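Local coordinates for protein inorganic pyrophosphatase (Coxiella burnetii, PDB 3TR4) that probably hydrolyses inorganic pyrophosphate to two phosphate ions with the help of divalent metal ions, working as a homohexamer in the cytoplasm, at residues B[15-20]-B[105-110]; B[72-77]-B[134-139]; B[120-123]-B[127-130]. All blocks are in the same frame, centred on the assembly; numbering follows the deposited sequence.

Contact 1 (B[15-20]-B[105-110]); sequences DDFNVI and SKVLAV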
ATOM      1  N   ASP B  15     -12.061  22.915  22.347  1.00 33.74           N
ATOM      2  CA  ASP B  15     -10.605  22.886  22.221  1.00 33.28           C
ATOM      3  C   ASP B  15     -10.020  21.536  22.610  1.00 32.29           C
ATOM      4  O   ASP B  15      -8.805  21.345  22.579  1.00 31.72           O
ATOM      5  CB  ASP B  15      -9.965  23.975  23.082  1.00 44.10           C
ATOM      6  CG  ASP B  15     -10.130  25.357  22.490  1.00 48.07           C
ATOM      7  OD1 ASP B  15     -10.895  26.162  23.060  1.00 50.51           O
ATOM      8  OD2 ASP B  15      -9.494  25.638  21.450  1.00 55.43           O
ATOM      9  N   ASP B  16     -10.884  20.600  22.982  1.00 30.64           N
ATOM     10  CA  ASP B  16     -10.432  19.285  23.405  1.00 30.48           C
ATOM     11  C   ASP B  16     -11.603  18.323  23.500  1.00 31.45           C
ATOM     12  O   ASP B  16     -12.114  18.059  24.591  1.00 33.45           O
ATOM     13  CB  ASP B  16      -9.716  19.376  24.754  1.00 34.09           C
ATOM     14  CG  ASP B  16      -9.282  18.021  25.275  1.00 45.11           C
ATOM     15  OD1 ASP B  16      -9.227  17.062  24.475  1.00 48.07           O
ATOM     16  OD2 ASP B  16      -8.996  17.916  26.485  1.00 53.19           O
ATOM     17  N   PHE B  17     -12.029  17.802  22.355  1.00 20.71           N
ATOM     18  CA  PHE B  17     -13.134  16.859  22.340  1.00 25.16           C
ATOM     19  C   PHE B  17     -12.764  15.550  21.652  1.00 26.74           C
ATOM     20  O   PHE B  17     -11.732  15.453  20.988  1.00 23.94           O
ATOM     21  CB  PHE B  17     -14.404  17.490  21.747  1.00 22.63           C
ATOM     22  CG  PHE B  17     -14.273  17.935  20.311  1.00 19.74           C
ATOM     23  CD1 PHE B  17     -13.773  19.191  19.999  1.00 23.75           C
ATOM     24  CD2 PHE B  17     -14.695  17.114  19.276  1.00 19.86           C
ATOM     25  CE1 PHE B  17     -13.673  19.609  18.682  1.00 22.00           C
ATOM     26  CE2 PHE B  17     -14.602  17.526  17.956  1.00 20.49           C
ATOM     27  CZ  PHE B  17     -14.090  18.773  17.658  1.00 27.88           C
ATOM     28  N   ASN B  18     -13.604  14.537  21.836  1.00 27.85           N
ATOM     29  CA  ASN B  18     -13.327  13.209  21.305  1.00 24.61           C
ATOM     30  C   ASN B  18     -13.894  12.991  19.911  1.00 23.92           C
ATOM     31  O   ASN B  18     -14.988  13.453  19.589  1.00 27.09           O
ATOM     32  CB  ASN B  18     -13.860  12.138  22.255  1.00 25.06           C
ATOM     33  CG  ASN B  18     -13.109  12.106  23.573  1.00 32.65           C
ATOM     34  OD1 ASN B  18     -11.925  12.439  23.630  1.00 32.25           O
ATOM     35  ND2 ASN B  18     -13.792  11.701  24.638  1.00 30.26           N
ATOM     36  N   VAL B  19     -13.141  12.278  19.085  1.00 22.61           N
ATOM     37  CA  VAL B  19     -13.620  11.896  17.768  1.00 22.77           C
ATOM     38  C   VAL B  19     -13.280  10.438  17.516  1.00 28.19           C
ATOM     39  O   VAL B  19     -12.153  10.000  17.758  1.00 26.13           O
ATOM     40  CB  VAL B  19     -13.000  12.769  16.660  1.00 25.52           C
ATOM     41  CG1 VAL B  19     -13.299  12.183  15.292  1.00 24.85           C
ATOM     42  CG2 VAL B  19     -13.528  14.199  16.758  1.00 30.10           C
ATOM     43  N   ILE B  20     -14.266   9.681  17.057  1.00 24.52           N
ATOM     44  CA  ILE B  20     -14.023   8.321  16.609  1.00 25.46           C
ATOM     45  C   ILE B  20     -13.918   8.337  15.090  1.00 22.62           C
ATOM     46  O   ILE B  20     -14.852   8.733  14.394  1.00 21.57           O
ATOM     47  CB  ILE B  20     -15.134   7.360  17.062  1.00 23.27           C
ATOM     48  CG1 ILE B  20     -15.121   7.227  18.589  1.00 25.07           C
ATOM     49  CG2 ILE B  20     -14.948   5.998  16.408  1.00 26.10           C
ATOM     50  CD1 ILE B  20     -16.275   6.417  19.157  1.00 33.02           C
ATOM     51  N   SER B 105     -23.823  19.842   8.392  1.00 32.75           N
ATOM     52  CA  SER B 105     -22.545  20.532   8.520  1.00 38.70           C
ATOM     53  C   SER B 105     -21.504  19.653   9.197  1.00 37.69           C
ATOM     54  O   SER B 105     -21.831  18.642   9.820  1.00 36.10           O
ATOM     55  CB  SER B 105     -22.714  21.838   9.291  1.00 38.52           C
ATOM     56  OG  SER B 105     -23.418  22.788   8.514  1.00 49.69           O
ATOM     57  N   LYS B 106     -20.243  20.046   9.072  1.00 32.66           N
ATOM     58  CA  LYS B 106     -19.153  19.252   9.606  1.00 23.64           C
ATOM     59  C   LYS B 106     -18.077  20.141  10.224  1.00 27.39           C
ATOM     60  O   LYS B 106     -17.571  21.066   9.585  1.00 25.04           O
ATOM     61  CB  LYS B 106     -18.569  18.371   8.504  1.00 28.84           C
ATOM     62  CG  LYS B 106     -19.571  17.349   7.959  1.00 36.18           C
ATOM     63  CD  LYS B 106     -19.178  16.836   6.589  1.00 34.65           C
ATOM     64  CE  LYS B 106     -20.108  15.717   6.138  1.00 37.64           C
ATOM     65  NZ  LYS B 106     -21.543  16.036   6.366  1.00 36.75           N
ATOM     66  N   VAL B 107     -17.744  19.863  11.478  1.00 26.91           N
ATOM     67  CA  VAL B 107     -16.682  20.590  12.159  1.00 23.74           C
ATOM     68  C   VAL B 107     -15.327  20.209  11.572  1.00 23.61           C
ATOM     69  O   VAL B 107     -15.071  19.040  11.291  1.00 28.85           O
ATOM     70  CB  VAL B 107     -16.692  20.305  13.674  1.00 26.16           C
ATOM     71  CG1 VAL B 107     -15.423  20.827  14.329  1.00 26.25           C
ATOM     72  CG2 VAL B 107     -17.923  20.926  14.318  1.00 26.24           C
ATOM     73  N   LEU B 108     -14.472  21.204  11.361  1.00 26.27           N
ATOM     74  CA  LEU B 108     -13.100  20.951  10.939  1.00 28.65           C
ATOM     75  C   LEU B 108     -12.183  21.047  12.153  1.00 25.59           C
ATOM     76  O   LEU B 108     -12.239  22.023  12.905  1.00 26.37           O
ATOM     77  CB  LEU B 108     -12.666  21.956   9.869  1.00 26.11           C
ATOM     78  CG  LEU B 108     -11.274  21.723   9.273  1.00 30.40           C
ATOM     79  CD1 LEU B 108     -11.237  20.415   8.500  1.00 30.23           C
ATOM     80  CD2 LEU B 108     -10.858  22.883   8.382  1.00 33.04           C
ATOM     81  N   ALA B 109     -11.340  20.037  12.347  1.00 23.00           N
ATOM     82  CA  ALA B 109     -10.488  19.984  13.530  1.00 26.66           C
ATOM     83  C   ALA B 109      -9.071  19.508  13.229  1.00 24.84           C
ATOM     84  O   ALA B 109      -8.790  18.997  12.143  1.00 20.53           O
ATOM     85  CB  ALA B 109     -11.126  19.100  14.599  1.00 27.14           C
ATOM     86  N   VAL B 110      -8.187  19.691  14.210  1.00 26.76           N
ATOM     87  CA  VAL B 110      -6.821  19.174  14.174  1.00 20.35           C
ATOM     88  C   VAL B 110      -6.547  18.508  15.520  1.00 19.60           C
ATOM     89  O   VAL B 110      -7.270  18.752  16.484  1.00 21.66           O
ATOM     90  CB  VAL B 110      -5.789  20.297  13.941  1.00 23.01           C
ATOM     91  CG1 VAL B 110      -5.826  20.770  12.489  1.00 23.85           C
ATOM     92  CG2 VAL B 110      -6.041  21.453  14.893  1.00 19.19           C
TER
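Phe17 on strand 16-23 meets Val107 and Ala109 on strand 106-111, and all three are buried. The contact is wholly apolar and small, about 80 Å² in all. The ring reaches across with its far end. Phe17 CZ lies 4.1 Å from Val107 CG1 and 4.3 Å from Ala109 CB. Both methyl groups approach the ring obliquely. Phe17 and Val107 approach from opposite directions. The chi1 of Phe17 is 62°, which sets CG between its backbone N and carbonyl carbon and carries the ring inward. Val107 turns CG1 to the ring from a position trans to its own backbone N (chi1 168°).

No hydrogen bond joins the two segments. Both strands pair instead with strand 86-99, Phe17 with Val89 and Lys106 with Met95 through their backbones. The Phe17 side chain also touches Val60, Val73 and Val89, and its ring meets Phe167 of helix 160-175 with planes at about 45°.

The two strands are thus not neighbours in the sheet but face each other across its curled interior, as expected for the barrel core of this pyrophosphatase family. With only carbon groups meeting, the contact rests on hydrophobic burial, without directional bonds.

Contact 2 (B[72-77]-B[134-139]); sequences DVLVLT and DAISHF. With MN (manganese (II) ion), chain I.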
ATOM      1  N   ASP B  72     -20.758  15.282  12.871  1.00 26.70           N
ATOM      2  CA  ASP B  72     -19.659  14.932  11.967  1.00 24.10           C
ATOM      3  C   ASP B  72     -18.438  15.806  12.187  1.00 29.42           C
ATOM      4  O   ASP B  72     -18.559  16.999  12.470  1.00 28.73           O
ATOM      5  CB  ASP B  72     -20.067  15.113  10.508  1.00 30.44           C
ATOM      6  CG  ASP B  72     -21.205  14.216  10.096  1.00 36.49           C
ATOM      7  OD1 ASP B  72     -21.420  13.174  10.749  1.00 41.74           O
ATOM      8  OD2 ASP B  72     -21.870  14.561   9.098  1.00 35.35           O
ATOM      9  N   VAL B  73     -17.261  15.220  12.007  1.00 24.46           N
ATOM     10  CA  VAL B  73     -16.021  15.969  12.136  1.00 24.36           C
ATOM     11  C   VAL B  73     -15.034  15.599  11.037  1.00 24.31           C
ATOM     12  O   VAL B  73     -14.862  14.423  10.713  1.00 27.67           O
ATOM     13  CB  VAL B  73     -15.366  15.726  13.502  1.00 26.33           C
ATOM     14  CG1 VAL B  73     -14.079  16.527  13.627  1.00 26.19           C
ATOM     15  CG2 VAL B  73     -16.334  16.082  14.618  1.00 29.69           C
ATOM     16  N   LEU B  74     -14.403  16.614  10.456  1.00 18.64           N
ATOM     17  CA  LEU B  74     -13.280  16.412   9.554  1.00 15.77           C
ATOM     18  C   LEU B  74     -12.004  16.675  10.343  1.00 24.97           C
ATOM     19  O   LEU B  74     -11.853  17.737  10.953  1.00 26.60           O
ATOM     20  CB  LEU B  74     -13.364  17.385   8.383  1.00 16.54           C
ATOM     21  CG  LEU B  74     -14.661  17.318   7.576  1.00 27.16           C
ATOM     22  CD1 LEU B  74     -14.794  18.524   6.653  1.00 28.12           C
ATOM     23  CD2 LEU B  74     -14.714  16.021   6.793  1.00 27.05           C
ATOM     24  N   VAL B  75     -11.084  15.720  10.340  1.00 19.13           N
ATOM     25  CA  VAL B  75      -9.837  15.906  11.078  1.00 22.81           C
ATOM     26  C   VAL B  75      -8.626  15.874  10.154  1.00 23.87           C
ATOM     27  O   VAL B  75      -8.380  14.881   9.472  1.00 22.63           O
ATOM     28  CB  VAL B  75      -9.656  14.848  12.181  1.00 24.77           C
ATOM     29  CG1 VAL B  75      -8.444  15.192  13.038  1.00 27.41           C
ATOM     30  CG2 VAL B  75     -10.913  14.758  13.038  1.00 24.30           C
ATOM     31  N   LEU B  76      -7.880  16.974  10.128  1.00 21.86           N
ATOM     32  CA  LEU B  76      -6.645  17.038   9.366  1.00 21.73           C
ATOM     33  C   LEU B  76      -5.495  16.532  10.221  1.00 24.16           C
ATOM     34  O   LEU B  76      -5.331  16.950  11.365  1.00 25.89           O
ATOM     35  CB  LEU B  76      -6.362  18.471   8.926  1.00 30.50           C
ATOM     36  CG  LEU B  76      -7.441  19.153   8.085  1.00 34.69           C
ATOM     37  CD1 LEU B  76      -7.071  20.605   7.832  1.00 35.67           C
ATOM     38  CD2 LEU B  76      -7.635  18.411   6.777  1.00 34.99           C
ATOM     39  N   THR B  77      -4.700  15.632   9.661  1.00 19.75           N
ATOM     40  CA  THR B  77      -3.573  15.056  10.378  1.00 21.25           C
ATOM     41  C   THR B  77      -2.399  14.890   9.424  1.00 21.89           C
ATOM     42  O   THR B  77      -2.584  14.902   8.204  1.00 21.73           O
ATOM     43  CB  THR B  77      -3.922  13.673  10.953  1.00 25.01           C
ATOM     44  OG1 THR B  77      -4.313  12.798   9.889  1.00 24.67           O
ATOM     45  CG2 THR B  77      -5.064  13.777  11.951  1.00 26.16           C
ATOM     46  N   ASP B 134     -10.574  24.409  -0.391  1.00 31.43           N
ATOM     47  CA  ASP B 134     -11.287  24.313  -1.661  1.00 33.86           C
ATOM     48  C   ASP B 134     -11.426  22.858  -2.093  1.00 32.79           C
ATOM     49  O   ASP B 134     -12.479  22.441  -2.576  1.00 35.84           O
ATOM     50  CB  ASP B 134     -10.593  25.130  -2.750  1.00 38.72           C
ATOM     51  CG  ASP B 134     -10.764  26.625  -2.556  1.00 47.72           C
ATOM     52  OD1 ASP B 134     -11.638  27.029  -1.759  1.00 45.51           O
ATOM     53  OD2 ASP B 134     -10.030  27.398  -3.206  1.00 55.16           O
ATOM     54  N   ALA B 135     -10.357  22.089  -1.913  1.00 31.45           N
ATOM     55  CA  ALA B 135     -10.380  20.664  -2.218  1.00 33.01           C
ATOM     56  C   ALA B 135     -11.403  19.934  -1.353  1.00 27.15           C
ATOM     57  O   ALA B 135     -12.109  19.046  -1.827  1.00 32.16           O
ATOM     58  CB  ALA B 135      -8.995  20.059  -2.029  1.00 34.14           C
ATOM     59  N   ILE B 136     -11.477  20.310  -0.080  1.00 26.41           N
ATOM     60  CA  ILE B 136     -12.414  19.681   0.841  1.00 26.24           C
ATOM     61  C   ILE B 136     -13.858  20.003   0.471  1.00 27.62           C
ATOM     62  O   ILE B 136     -14.699  19.107   0.412  1.00 26.58           O
ATOM     63  CB  ILE B 136     -12.145  20.091   2.299  1.00 23.35           C
ATOM     64  CG1 ILE B 136     -10.793  19.538   2.757  1.00 25.03           C
ATOM     65  CG2 ILE B 136     -13.268  19.592   3.209  1.00 23.13           C
ATOM     66  CD1 ILE B 136     -10.355  20.036   4.113  1.00 30.23           C
ATOM     67  N   SER B 137     -14.137  21.281   0.221  1.00 26.50           N
ATOM     68  CA  SER B 137     -15.477  21.711  -0.173  1.00 31.27           C
ATOM     69  C   SER B 137     -15.899  21.052  -1.478  1.00 30.09           C
ATOM     70  O   SER B 137     -17.025  20.575  -1.610  1.00 31.35           O
ATOM     71  CB  SER B 137     -15.531  23.229  -0.327  1.00 35.15           C
ATOM     72  OG  SER B 137     -15.074  23.868   0.852  1.00 44.62           O
ATOM     73  N   HIS B 138     -14.986  21.032  -2.441  1.00 30.59           N
ATOM     74  CA  HIS B 138     -15.247  20.398  -3.726  1.00 31.70           C
ATOM     75  C   HIS B 138     -15.632  18.934  -3.539  1.00 31.99           C
ATOM     76  O   HIS B 138     -16.609  18.463  -4.123  1.00 29.82           O
ATOM     77  CB  HIS B 138     -14.020  20.505  -4.632  1.00 30.48           C
ATOM     78  CG  HIS B 138     -14.192  19.841  -5.960  1.00 32.19           C
ATOM     79  ND1 HIS B 138     -13.573  18.653  -6.282  1.00 36.68           N
ATOM     80  CD2 HIS B 138     -14.919  20.194  -7.047  1.00 30.78           C
ATOM     81  CE1 HIS B 138     -13.905  18.305  -7.513  1.00 34.45           C
ATOM     82  NE2 HIS B 138     -14.722  19.223  -7.998  1.00 33.10           N
ATOM     83  N   PHE B 139     -14.866  18.217  -2.720  1.00 26.26           N
ATOM     84  CA  PHE B 139     -15.166  16.816  -2.444  1.00 27.10           C
ATOM     85  C   PHE B 139     -16.591  16.610  -1.933  1.00 24.08           C
ATOM     86  O   PHE B 139     -17.316  15.753  -2.430  1.00 24.82           O
ATOM     87  CB  PHE B 139     -14.173  16.213  -1.446  1.00 27.07           C
ATOM     88  CG  PHE B 139     -14.509  14.797  -1.048  1.00 27.83           C
ATOM     89  CD1 PHE B 139     -15.262  14.544   0.085  1.00 24.20           C
ATOM     90  CD2 PHE B 139     -14.085  13.724  -1.819  1.00 26.99           C
ATOM     91  CE1 PHE B 139     -15.583  13.246   0.452  1.00 29.01           C
ATOM     92  CE2 PHE B 139     -14.400  12.423  -1.461  1.00 29.87           C
ATOM     93  CZ  PHE B 139     -15.153  12.183  -0.322  1.00 29.00           C
TER
HETATM   94 MN    MN I 176     -23.880  13.213   9.108  0.93 55.37          MN
HETATM   95  O   HOH W   1     -24.468  13.782  10.921  1.00 45.08           O
HETATM   96  O   HOH W   2     -23.469  10.912   9.969  0.90 37.25           O
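Ile136 of helix 130-142 points at Leu74 and Leu76, and its two branches divide the work. From CB, which faces the 72-77 segment, CG2 goes to Leu74, where it lies 3.9 Å from CD1. The other branch runs through CG1 to CD1, which ends 4.1 Å from Leu76 CD2. The extended chi2 (172°) brings CD1 out to the second leucine. Ile136 and Leu74 slide past each other in opposite directions, while Leu76 crosses it at a slant. No hydrogen bond spans the segments.

Asp72, at the start of the same strand, does different work. Its OD2 binds the manganese ion at 2.4 Å, and its OD1 may accept a long bond of 3.2 Å from water 2, itself a ligand of the metal. Asp104 also binds the ion, and Lys106 NZ donates to Asp72 OD2, which may help to balance the charge. Segment 72-77 therefore carries a metal ligand at its start and helix packing further on, from Leu74 in the strand and Leu76 just after it.

The helix covers one side of the sheet here. Leu74 and Leu76 also touch Leu108 of strand 106-111, and Ile136 reaches Met95 of strand 86-99. On the helix, His138 NE2 is hydrogen-bonded to Asp145 of a neighbouring subunit.

Contact 3 (B[120-123]-B[127-130]); sequences EAIQ and DISS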
ATOM      1  N   GLU B 120       0.763  23.181  16.017  1.00 31.39           N
ATOM      2  CA  GLU B 120       0.542  24.121  17.109  1.00 28.82           C
ATOM      3  C   GLU B 120       0.192  25.520  16.617  1.00 30.47           C
ATOM      4  O   GLU B 120      -0.616  26.215  17.235  1.00 29.67           O
ATOM      5  CB  GLU B 120       1.766  24.185  18.022  1.00 35.09           C
ATOM      6  CG  GLU B 120       1.580  25.090  19.223  1.00 43.02           C
ATOM      7  CD  GLU B 120       2.712  24.968  20.221  1.00 50.78           C
ATOM      8  OE1 GLU B 120       3.810  24.523  19.825  1.00 53.67           O
ATOM      9  OE2 GLU B 120       2.499  25.313  21.402  1.00 52.07           O
ATOM     10  N   ALA B 121       0.796  25.930  15.505  1.00 28.91           N
ATOM     11  CA  ALA B 121       0.570  27.268  14.970  1.00 34.94           C
ATOM     12  C   ALA B 121      -0.776  27.393  14.259  1.00 37.06           C
ATOM     13  O   ALA B 121      -1.247  28.502  14.007  1.00 37.94           O
ATOM     14  CB  ALA B 121       1.709  27.668  14.037  1.00 40.79           C
ATOM     15  N   ILE B 122      -1.394  26.260  13.935  1.00 36.96           N
ATOM     16  CA  ILE B 122      -2.700  26.271  13.279  1.00 30.90           C
ATOM     17  C   ILE B 122      -3.811  26.494  14.300  1.00 31.40           C
ATOM     18  O   ILE B 122      -4.100  25.614  15.112  1.00 31.20           O
ATOM     19  CB  ILE B 122      -2.975  24.954  12.523  1.00 33.31           C
ATOM     20  CG1 ILE B 122      -1.810  24.607  11.595  1.00 35.30           C
ATOM     21  CG2 ILE B 122      -4.271  25.056  11.736  1.00 34.56           C
ATOM     22  CD1 ILE B 122      -1.500  25.682  10.583  1.00 45.94           C
ATOM     23  N   GLN B 123      -4.445  27.663  14.249  1.00 27.99           N
ATOM     24  CA  GLN B 123      -5.429  28.037  15.260  1.00 29.47           C
ATOM     25  C   GLN B 123      -6.779  28.460  14.677  1.00 31.28           C
ATOM     26  O   GLN B 123      -7.766  28.566  15.401  1.00 37.28           O
ATOM     27  CB  GLN B 123      -4.871  29.155  16.144  1.00 35.21           C
ATOM     28  CG  GLN B 123      -3.679  28.739  16.997  1.00 40.38           C
ATOM     29  CD  GLN B 123      -4.060  27.757  18.092  1.00 41.64           C
ATOM     30  OE1 GLN B 123      -5.181  27.781  18.598  1.00 40.29           O
ATOM     31  NE2 GLN B 123      -3.128  26.883  18.457  1.00 40.61           N
ATOM     32  N   ASP B 127      -5.292  29.722   8.856  1.00 32.04           N
ATOM     33  CA  ASP B 127      -4.011  29.034   8.960  1.00 38.06           C
ATOM     34  C   ASP B 127      -3.949  27.813   8.041  1.00 36.87           C
ATOM     35  O   ASP B 127      -2.884  27.231   7.836  1.00 37.63           O
ATOM     36  CB  ASP B 127      -3.732  28.641  10.415  1.00 40.96           C
ATOM     37  CG  ASP B 127      -3.645  29.848  11.336  1.00 46.03           C
ATOM     38  OD1 ASP B 127      -3.323  30.948  10.838  1.00 47.19           O
ATOM     39  OD2 ASP B 127      -3.896  29.702  12.551  1.00 44.65           O
ATOM     40  N   ILE B 128      -5.095  27.434   7.483  1.00 34.78           N
ATOM     41  CA  ILE B 128      -5.150  26.342   6.517  1.00 36.47           C
ATOM     42  C   ILE B 128      -5.113  26.926   5.105  1.00 35.13           C
ATOM     43  O   ILE B 128      -5.760  27.935   4.832  1.00 37.38           O
ATOM     44  CB  ILE B 128      -6.423  25.484   6.706  1.00 35.47           C
ATOM     45  CG1 ILE B 128      -6.486  24.928   8.130  1.00 34.50           C
ATOM     46  CG2 ILE B 128      -6.459  24.342   5.708  1.00 35.39           C
ATOM     47  CD1 ILE B 128      -5.289  24.080   8.499  1.00 36.32           C
ATOM     48  N   SER B 129      -4.344  26.310   4.213  1.00 36.09           N
ATOM     49  CA  SER B 129      -4.250  26.811   2.842  1.00 43.48           C
ATOM     50  C   SER B 129      -5.612  26.759   2.163  1.00 36.86           C
ATOM     51  O   SER B 129      -6.303  25.741   2.214  1.00 33.77           O
ATOM     52  CB  SER B 129      -3.219  26.022   2.030  1.00 50.23           C
ATOM     53  OG  SER B 129      -3.564  24.654   1.940  1.00 55.19           O
ATOM     54  N   SER B 130      -5.998  27.861   1.531  1.00 34.44           N
ATOM     55  CA  SER B 130      -7.299  27.939   0.879  1.00 43.65           C
ATOM     56  C   SER B 130      -7.446  26.852  -0.179  1.00 43.01           C
ATOM     57  O   SER B 130      -8.557  26.447  -0.516  1.00 33.87           O
ATOM     58  CB  SER B 130      -7.511  29.317   0.252  1.00 53.53           C
ATOM     59  OG  SER B 130      -6.574  29.555  -0.783  1.00 59.08           O
TER
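The carboxylate of Asp127 meets the backbone of Ala121 to Gln123 through one oxygen. OD2 takes the Gln123 N-H at 2.7 Å through its anti lone pair, the one away from OD1. The N-H...O angle is 165°, so the bond is nearly straight. OD2 also accepts from the backbone N of Ser124, so two amides grip this oxygen. Ala121 O lies 3.3 Å from the same OD2; both are acceptors, so no bond forms there. The second flat group, the Gln123 amide, turns back within its own segment. Its NE2 donates to Glu120 O at 2.9 Å, and that oxygen lies close to the amide plane. A bend at chi2 (-69°) folds the side chain back to it.

Beside these polar groups lies an apolar patch. Ile122 CG2 packs on Ile128 CD1 at 3.5 Å, the two side chains crossing at about a right angle. Ile122 CD1 rests 3.7 Å from Asp127 CB. Together the bonds and the packing close a short surface turn.

This turn belongs to the loop between strand 106-111 and helix 130-142, with Ser129 as the N-cap residue of that helix. Ile122 and Ile128 both lean on Leu92 of strand 86-99. Arg90 of the same strand donates to Ile122 O, which ties the turn to the sheet.

How the contacts relate
Contacts 1 and 2 have centres 12 Å apart and share one sheet, in which strands 72-75 and 106-111 run parallel as neighbours. Probable backbone hydrogen bonds join Leu74 to Val107 and Ala109. Along the chain the segments of these two contacts alternate. Contact 3 comes after contact 1 and falls between the two segments of contact 2, on the link from strand 106-111 to helix 130-142. Its centre is about 14 Å from that of contact 2, and Leu76 CD1 touches Ile128 CD1 at 4.0 Å. The three thus lead from the barrel interior, through the helix-covered side, to the surface. The parallel pair also brings the start of strand 72-75 and the residues just before strand 106-111 together at the manganese site.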